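Local atomic coordinates of glyoxalase family protein (Bacillus cereus, PDB entry 1ZSW), a protein that is of unknown function but binds a zinc ion and belongs to the glyoxalase/bleomycin resistance protein/dioxygenase superfamily. Residues Ala195-Gly203 with Trp260-Phe269; His246-Leu257 with Ile291-Gly299. One frame throughout, in Å; residues are numbered along the deposited sequence. Where two conformers were deposited one is given.

From the N terminus, the chain passes through 195-203 on helix 191-201, then 246-257, 260-269 and finally 291-299. Interaction 1 closes a loop of 56 residues, rich in strand, by bringing that helix together with helix 254-266; interaction 2 closes a shorter one of 33 by pairing two parallel strands. The segments alternate, so the loops cross rather than nest, and helix 254-266 serves both: its start belongs to interaction 2 and its later turns to interaction 1. The contacts also touch directly, for Phe202 and Trp260 of interaction 1 rest on Ile249, Val251 and Ile295 of interaction 2, tying two outer helices to the sheet that carries the zinc site.

Interaction 1 (Ala195-Gly203 with Trp260-Phe269); sequences ASTLTEIFG and WEEQVKQRGF
Phe202 and Trp260 form the dense end of this contact, with Phe202 CD2 lying 3.5 Å from Trp260 CZ3, over one face of the indole. The rings meet obliquely, their planes 34° apart and their centroids 4.8 Å apart. The carbonyl of Ile201 comes in at the indole edge instead, its O 3.3 Å from Trp260 CZ3. Val264 CG2 touches Phe202 CZ at 4.0 Å, a compact apolar branch suited to packing against an aromatic ring. Both helices follow a strand of the superfamily's fold and lie on the outside of its beta structure: helix 191-201 comes after strand 180-188, and helix 254-266 comes after strand 244-251. Helix 191-201 contains a wider pi-type turn at 197-201, where Thr197 O accepts from both Ile201 N and Phe202 N; helix 254-266 finishes in a Schellman motif, and Gly268 readily adopts the positive phi needed there. Ile201, with CD1 3.8 Å from the edge of Phe269 at CE1, bridges the packed end and the wetter one. There Arg267 runs past Ile201 in the opposite direction: Arg267 CG lies 3.4 Å from Ile201 CD1, and Ile201 CG1 sits over one face of the guanidinium, whose NE and NH2 turn to water. In the conformer given, one water connects Arg267 NH2 to Ile201 O, and another, accepting from Arg267 NE, reaches Glu200 OE1 only weakly.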
# COMPACT_ATOMS: atom_id res chain seq x y z
N ALA A 195 7.53 16.54 4.70
CA ALA A 195 7.93 17.07 3.40
C ALA A 195 9.42 16.96 3.17
O ALA A 195 9.83 16.55 2.09
CB ALA A 195 7.47 18.54 3.26
N SER A 196 10.23 17.32 4.18
CA SER A 196 11.68 17.24 4.09
C SER A 196 12.14 15.80 3.86
O SER A 196 13.00 15.53 3.03
CB SER A 196 12.31 17.79 5.38
OG SER A 196 13.73 17.66 5.33
N THR A 197 11.54 14.84 4.56
CA THR A 197 11.88 13.45 4.32
C THR A 197 11.67 13.02 2.86
O THR A 197 12.56 12.40 2.21
CB THR A 197 11.08 12.51 5.31
OG1 THR A 197 11.54 12.78 6.64
CG2 THR A 197 11.30 11.02 4.97
N LEU A 198 10.48 13.33 2.35
CA LEU A 198 10.10 12.93 1.02
C LEU A 198 10.93 13.62 -0.03
O LEU A 198 11.37 12.95 -0.95
CB LEU A 198 8.60 13.18 0.77
CG LEU A 198 7.64 12.40 1.68
CD1 LEU A 198 6.22 12.73 1.30
CD2 LEU A 198 7.86 10.89 1.53
N THR A 199 11.16 14.92 0.11
CA THR A 199 11.87 15.62 -0.97
C THR A 199 13.37 15.56 -0.83
O THR A 199 14.05 15.37 -1.84
CB THR A 199 11.45 17.11 -1.07
OG1 THR A 199 11.74 17.77 0.18
CG2 THR A 199 9.99 17.22 -1.39
N GLU A 200 13.88 15.74 0.38
CA GLU A 200 15.34 15.79 0.59
C GLU A 200 16.02 14.45 0.61
O GLU A 200 17.16 14.32 0.13
CB GLU A 200 15.69 16.58 1.84
CG GLU A 200 15.10 17.97 1.84
CD GLU A 200 15.37 18.71 3.13
OE1 GLU A 200 16.20 18.22 3.93
OE2 GLU A 200 14.72 19.76 3.36
N ILE A 201 15.35 13.43 1.16
CA ILE A 201 15.96 12.11 1.12
C ILE A 201 15.57 11.38 -0.15
O ILE A 201 16.41 10.97 -0.93
CB ILE A 201 15.56 11.22 2.33
CG1 ILE A 201 15.81 11.93 3.65
CG2 ILE A 201 16.27 9.85 2.19
CD1 ILE A 201 15.40 11.08 4.90
N PHE A 202 14.26 11.27 -0.36
CA PHE A 202 13.77 10.39 -1.41
C PHE A 202 13.60 11.00 -2.79
O PHE A 202 13.33 10.29 -3.75
CB PHE A 202 12.51 9.68 -0.93
CG PHE A 202 12.79 8.66 0.18
CD1 PHE A 202 12.51 8.96 1.49
CD2 PHE A 202 13.44 7.47 -0.13
CE1 PHE A 202 12.81 8.04 2.53
CE2 PHE A 202 13.75 6.54 0.87
CZ PHE A 202 13.44 6.83 2.19
N GLY A 203 13.79 12.31 -2.87
CA GLY A 203 13.69 13.01 -4.16
C GLY A 203 12.29 13.08 -4.76
O GLY A 203 12.16 13.14 -5.98
N TRP A 260 19.45 2.97 -0.10
CA TRP A 260 18.46 3.66 0.72
C TRP A 260 18.65 3.41 2.21
O TRP A 260 18.42 4.30 2.99
CB TRP A 260 17.03 3.31 0.27
CG TRP A 260 16.69 3.92 -1.07
CD1 TRP A 260 16.43 3.25 -2.22
CD2 TRP A 260 16.65 5.32 -1.39
NE1 TRP A 260 16.20 4.15 -3.26
CE2 TRP A 260 16.33 5.43 -2.77
CE3 TRP A 260 16.89 6.48 -0.67
CZ2 TRP A 260 16.22 6.67 -3.43
CZ3 TRP A 260 16.75 7.73 -1.31
CH2 TRP A 260 16.44 7.80 -2.70
N GLU A 261 19.09 2.21 2.57
CA GLU A 261 19.40 1.96 3.97
C GLU A 261 20.45 2.93 4.46
O GLU A 261 20.29 3.51 5.52
CB GLU A 261 19.87 0.54 4.23
CG GLU A 261 20.11 0.39 5.72
CD GLU A 261 20.26 -1.04 6.15
OE1 GLU A 261 20.86 -1.83 5.40
OE2 GLU A 261 19.74 -1.34 7.24
N GLU A 262 21.50 3.12 3.67
CA GLU A 262 22.51 4.12 4.00
C GLU A 262 21.95 5.55 4.12
O GLU A 262 22.25 6.26 5.07
CB GLU A 262 23.61 4.07 2.96
CG GLU A 262 24.72 5.04 3.22
CD GLU A 262 25.67 4.61 4.34
OE1 GLU A 262 25.44 3.54 4.98
OE2 GLU A 262 26.66 5.37 4.56
N GLN A 263 21.13 5.98 3.17
CA GLN A 263 20.52 7.31 3.27
C GLN A 263 19.68 7.54 4.51
O GLN A 263 19.73 8.61 5.13
CB GLN A 263 19.70 7.61 2.00
CG GLN A 263 20.52 7.51 0.72
CD GLN A 263 21.72 8.45 0.73
OE1 GLN A 263 22.87 8.02 0.57
NE2 GLN A 263 21.47 9.72 0.93
N VAL A 264 18.89 6.54 4.87
CA VAL A 264 18.03 6.58 6.04
C VAL A 264 18.85 6.71 7.31
O VAL A 264 18.56 7.55 8.16
CB VAL A 264 17.13 5.34 6.05
CG1 VAL A 264 16.48 5.11 7.39
CG2 VAL A 264 16.12 5.50 4.88
N LYS A 265 19.91 5.93 7.40
CA LYS A 265 20.81 5.97 8.56
C LYS A 265 21.49 7.33 8.71
O LYS A 265 21.62 7.87 9.81
CB LYS A 265 21.88 4.88 8.42
CG LYS A 265 21.42 3.48 8.73
CD LYS A 265 22.62 2.55 8.92
CE LYS A 265 22.15 1.17 9.28
NZ LYS A 265 23.25 0.15 9.25
N GLN A 266 21.91 7.91 7.58
CA GLN A 266 22.58 9.22 7.61
C GLN A 266 21.68 10.31 8.13
O GLN A 266 22.16 11.29 8.68
CB GLN A 266 23.14 9.63 6.24
CG GLN A 266 24.17 8.65 5.65
CD GLN A 266 25.47 8.50 6.46
OE1 GLN A 266 25.69 9.16 7.48
NE2 GLN A 266 26.35 7.61 5.97
N ARG A 267 20.37 10.16 7.96
CA ARG A 267 19.43 11.17 8.45
C ARG A 267 18.94 10.86 9.89
O ARG A 267 18.09 11.57 10.45
CB ARG A 267 18.25 11.33 7.47
CG ARG A 267 18.61 11.37 5.95
CD ARG A 267 19.50 12.52 5.55
NE ARG A 267 19.40 12.87 4.13
CZ ARG A 267 19.88 12.13 3.12
NH1 ARG A 267 20.45 10.95 3.35
NH2 ARG A 267 19.77 12.57 1.88
N GLY A 268 19.51 9.82 10.49
CA GLY A 268 19.36 9.59 11.94
C GLY A 268 18.15 8.74 12.25
O GLY A 268 17.81 8.49 13.43
N PHE A 269 17.50 8.28 11.20
CA PHE A 269 16.45 7.30 11.41
C PHE A 269 17.08 5.94 11.71
O PHE A 269 18.21 5.62 11.28
CB PHE A 269 15.51 7.21 10.20
CG PHE A 269 14.77 8.50 9.92
CD1 PHE A 269 14.69 9.00 8.63
CD2 PHE A 269 14.16 9.20 10.95
CE1 PHE A 269 14.00 10.20 8.37
CE2 PHE A 269 13.48 10.39 10.69
CZ PHE A 269 13.40 10.87 9.38
O HOH W 1 17.73 15.14 4.11
O HOH W 2 19.31 11.15 -0.85

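Interaction 2 (His246-Leu257 with Ile291-Gly299); sequences HLAIRVKNDAEL and ILFEIATDG. With ZN (zinc ion), chain B.
Val251 overlaps Ile295, its CG1 just 3.4 Å from Ile295 CG2, closer than methyl groups usually come, and Leu257 CD1 lies 3.8 Å from that same CG2. Beta-branched valine and isoleucine suit the strands here, and Leu257 meets them from helix 254-266, while Leu247 lies beside Phe293 on the same apolar face. The strands 246-251 and 292-297 that carry Val251 and Ile295 run parallel, their axes 31° apart. Alternating backbone bonds knit the strands, among them Ile249 N to Glu294 O and Ala296 N to Ile249 O. The side chains of His246 and Glu294 also meet at the zinc ion. Glu294 holds CG anti to its own nitrogen (chi1 177°) and stays extended, carrying OE1 to 2.0 Å from the zinc; His246 NE2 binds at 2.1 Å. The small Ala248 leaves its CB beside the carboxylate, 3.6 Å from Glu294 OE1. His33 is the third protein ligand, while Ser282 OG bonds to Glu294 OE2 and helps fix the carboxylate's rotation. Near the other end, Arg250 grips Asp298 side-on in a salt bridge: NE meets OD1 at 2.8 Å and NH2 meets OD2 at 2.9 Å, each oxygen on its syn side, the planes 36° apart. Asn253 caps helix 254-266, its OD1 accepting from Glu256 N. Within the mixed sheet, strand 31-38 borders 244-251 and strand 280-286 flanks 292-300; strand 180-188 packs on the apolar face, where Phe202, beside helix 191-201, touches Ile249 and Ile295, and Trp260 of helix 254-266 touches Val251 and Ile295.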
# COMPACT_ATOMS: atom_id res chain seq x y z
N HIS A 246 1.63 0.18 7.78
CA HIS A 246 2.79 0.78 7.06
C HIS A 246 2.51 0.91 5.58
O HIS A 246 1.67 0.22 5.02
CB HIS A 246 4.12 -0.04 7.28
CG HIS A 246 4.09 -1.43 6.74
ND1 HIS A 246 3.66 -2.51 7.49
CD2 HIS A 246 4.53 -1.94 5.56
CE1 HIS A 246 3.76 -3.61 6.76
NE2 HIS A 246 4.27 -3.29 5.58
N LEU A 247 3.29 1.78 4.95
CA LEU A 247 3.30 1.96 3.51
C LEU A 247 4.67 1.55 3.01
O LEU A 247 5.69 1.98 3.61
CB LEU A 247 3.07 3.43 3.13
CG LEU A 247 3.31 3.79 1.66
CD1 LEU A 247 2.30 3.15 0.74
CD2 LEU A 247 3.29 5.33 1.49
N ALA A 248 4.68 0.69 1.99
CA ALA A 248 5.95 0.28 1.34
C ALA A 248 6.10 0.94 -0.01
O ALA A 248 5.11 1.03 -0.75
CB ALA A 248 6.02 -1.24 1.16
N ILE A 249 7.32 1.39 -0.29
CA ILE A 249 7.66 2.00 -1.59
C ILE A 249 8.64 1.11 -2.33
O ILE A 249 9.36 0.35 -1.71
CB ILE A 249 8.22 3.43 -1.45
CG1 ILE A 249 9.56 3.45 -0.71
CG2 ILE A 249 7.17 4.31 -0.68
CD1 ILE A 249 10.19 4.87 -0.41
N ARG A 250 8.66 1.24 -3.66
CA ARG A 250 9.38 0.33 -4.54
C ARG A 250 10.81 0.73 -4.78
O ARG A 250 11.08 1.90 -5.11
CB ARG A 250 8.72 0.26 -5.94
CG ARG A 250 7.31 -0.32 -5.88
CD ARG A 250 6.59 -0.07 -7.20
NE ARG A 250 7.36 -0.63 -8.34
CZ ARG A 250 7.13 -0.35 -9.62
NH1 ARG A 250 6.15 0.48 -9.99
NH2 ARG A 250 7.91 -0.90 -10.54
N VAL A 251 11.71 -0.26 -4.72
CA VAL A 251 13.05 -0.08 -5.31
C VAL A 251 13.34 -1.24 -6.27
O VAL A 251 12.70 -2.26 -6.20
CB VAL A 251 14.13 0.10 -4.24
CG1 VAL A 251 13.74 1.27 -3.32
CG2 VAL A 251 14.35 -1.21 -3.48
N LYS A 252 14.26 -1.03 -7.21
CA LYS A 252 14.49 -1.98 -8.29
C LYS A 252 15.12 -3.29 -7.85
O LYS A 252 14.78 -4.33 -8.37
CB LYS A 252 15.35 -1.32 -9.37
CG LYS A 252 15.45 -2.15 -10.62
CD LYS A 252 16.42 -1.45 -11.55
CE LYS A 252 16.28 -1.99 -12.95
NZ LYS A 252 17.22 -1.24 -13.80
N ASN A 253 16.07 -3.21 -6.94
CA ASN A 253 16.90 -4.38 -6.60
C ASN A 253 17.59 -4.19 -5.26
O ASN A 253 17.43 -3.17 -4.56
CB ASN A 253 17.96 -4.60 -7.70
CG ASN A 253 18.74 -3.35 -7.98
OD1 ASN A 253 19.09 -2.60 -7.06
ND2 ASN A 253 18.99 -3.08 -9.26
N ASP A 254 18.37 -5.19 -4.87
CA ASP A 254 19.04 -5.16 -3.58
C ASP A 254 20.09 -4.06 -3.48
O ASP A 254 20.37 -3.56 -2.39
CB ASP A 254 19.72 -6.51 -3.30
CG ASP A 254 18.74 -7.63 -3.03
OD1 ASP A 254 17.53 -7.37 -2.89
OD2 ASP A 254 19.19 -8.80 -2.99
N ALA A 255 20.67 -3.66 -4.62
CA ALA A 255 21.67 -2.60 -4.59
C ALA A 255 21.02 -1.26 -4.25
O ALA A 255 21.56 -0.49 -3.45
CB ALA A 255 22.43 -2.50 -5.92
N GLU A 256 19.85 -1.02 -4.82
CA GLU A 256 19.13 0.22 -4.49
C GLU A 256 18.64 0.16 -3.04
O GLU A 256 18.68 1.16 -2.35
CB GLU A 256 17.96 0.43 -5.45
CG GLU A 256 18.43 0.79 -6.86
CD GLU A 256 17.33 1.17 -7.81
OE1 GLU A 256 17.64 1.33 -9.02
OE2 GLU A 256 16.15 1.29 -7.40
N LEU A 257 18.21 -1.02 -2.59
CA LEU A 257 17.76 -1.14 -1.18
C LEU A 257 18.91 -0.79 -0.22
O LEU A 257 18.74 -0.03 0.72
CB LEU A 257 17.21 -2.54 -0.92
CG LEU A 257 16.72 -2.79 0.51
CD1 LEU A 257 15.50 -1.90 0.74
CD2 LEU A 257 16.28 -4.24 0.67
N ILE A 291 5.33 7.79 11.43
CA ILE A 291 4.80 7.01 10.32
C ILE A 291 5.80 5.89 9.95
O ILE A 291 6.97 6.17 9.75
CB ILE A 291 4.58 7.89 9.07
CG1 ILE A 291 3.63 9.09 9.33
CG2 ILE A 291 4.08 7.04 7.90
CD1 ILE A 291 2.24 8.71 9.69
N LEU A 292 5.33 4.66 9.80
CA LEU A 292 6.22 3.53 9.46
C LEU A 292 6.23 3.34 7.98
O LEU A 292 5.21 3.06 7.35
CB LEU A 292 5.72 2.23 10.14
CG LEU A 292 6.58 0.97 9.99
CD1 LEU A 292 7.95 1.18 10.58
CD2 LEU A 292 5.88 -0.18 10.73
N PHE A 293 7.43 3.48 7.41
CA PHE A 293 7.63 3.24 6.01
C PHE A 293 8.42 1.94 5.81
O PHE A 293 9.23 1.56 6.69
CB PHE A 293 8.49 4.35 5.42
CG PHE A 293 7.75 5.60 5.12
CD1 PHE A 293 7.90 6.68 5.93
CD2 PHE A 293 6.97 5.72 3.97
CE1 PHE A 293 7.28 7.90 5.65
CE2 PHE A 293 6.32 6.94 3.69
CZ PHE A 293 6.47 8.02 4.56
N GLU A 294 8.20 1.30 4.69
CA GLU A 294 9.02 0.14 4.32
C GLU A 294 9.57 0.42 2.93
O GLU A 294 8.88 1.02 2.08
CB GLU A 294 8.15 -1.10 4.35
CG GLU A 294 8.85 -2.41 3.90
CD GLU A 294 7.89 -3.58 3.85
OE1 GLU A 294 6.66 -3.39 3.97
OE2 GLU A 294 8.40 -4.72 3.70
N ILE A 295 10.80 -0.02 2.69
CA ILE A 295 11.38 0.10 1.36
C ILE A 295 11.56 -1.33 0.86
O ILE A 295 12.26 -2.10 1.50
CB ILE A 295 12.76 0.82 1.42
CG1 ILE A 295 12.61 2.14 2.18
CG2 ILE A 295 13.31 1.07 -0.00
CD1 ILE A 295 13.91 2.97 2.33
N ALA A 296 10.92 -1.69 -0.26
CA ALA A 296 10.84 -3.09 -0.69
C ALA A 296 11.30 -3.24 -2.12
O ALA A 296 10.92 -2.45 -3.02
CB ALA A 296 9.42 -3.65 -0.54
N THR A 297 12.06 -4.31 -2.38
CA THR A 297 12.38 -4.61 -3.78
C THR A 297 11.18 -5.11 -4.60
O THR A 297 10.28 -5.80 -4.09
CB THR A 297 13.54 -5.65 -3.87
OG1 THR A 297 13.10 -6.92 -3.33
CG2 THR A 297 14.78 -5.15 -3.11
N ASP A 298 11.17 -4.79 -5.89
CA ASP A 298 10.10 -5.23 -6.80
C ASP A 298 10.03 -6.73 -6.91
O ASP A 298 8.95 -7.31 -6.96
CB ASP A 298 10.28 -4.62 -8.20
CG ASP A 298 9.71 -3.21 -8.32
OD1 ASP A 298 8.93 -2.76 -7.45
OD2 ASP A 298 10.02 -2.55 -9.33
N GLY A 299 11.19 -7.37 -6.91
CA GLY A 299 11.21 -8.82 -7.03
C GLY A 299 11.66 -9.55 -5.79
O GLY A 299 12.24 -8.96 -4.87
ZN ZN B . 5.12 -4.67 4.26
O HOH W 3 14.02 -6.67 -7.21
O HOH W 4 15.26 -8.64 -3.62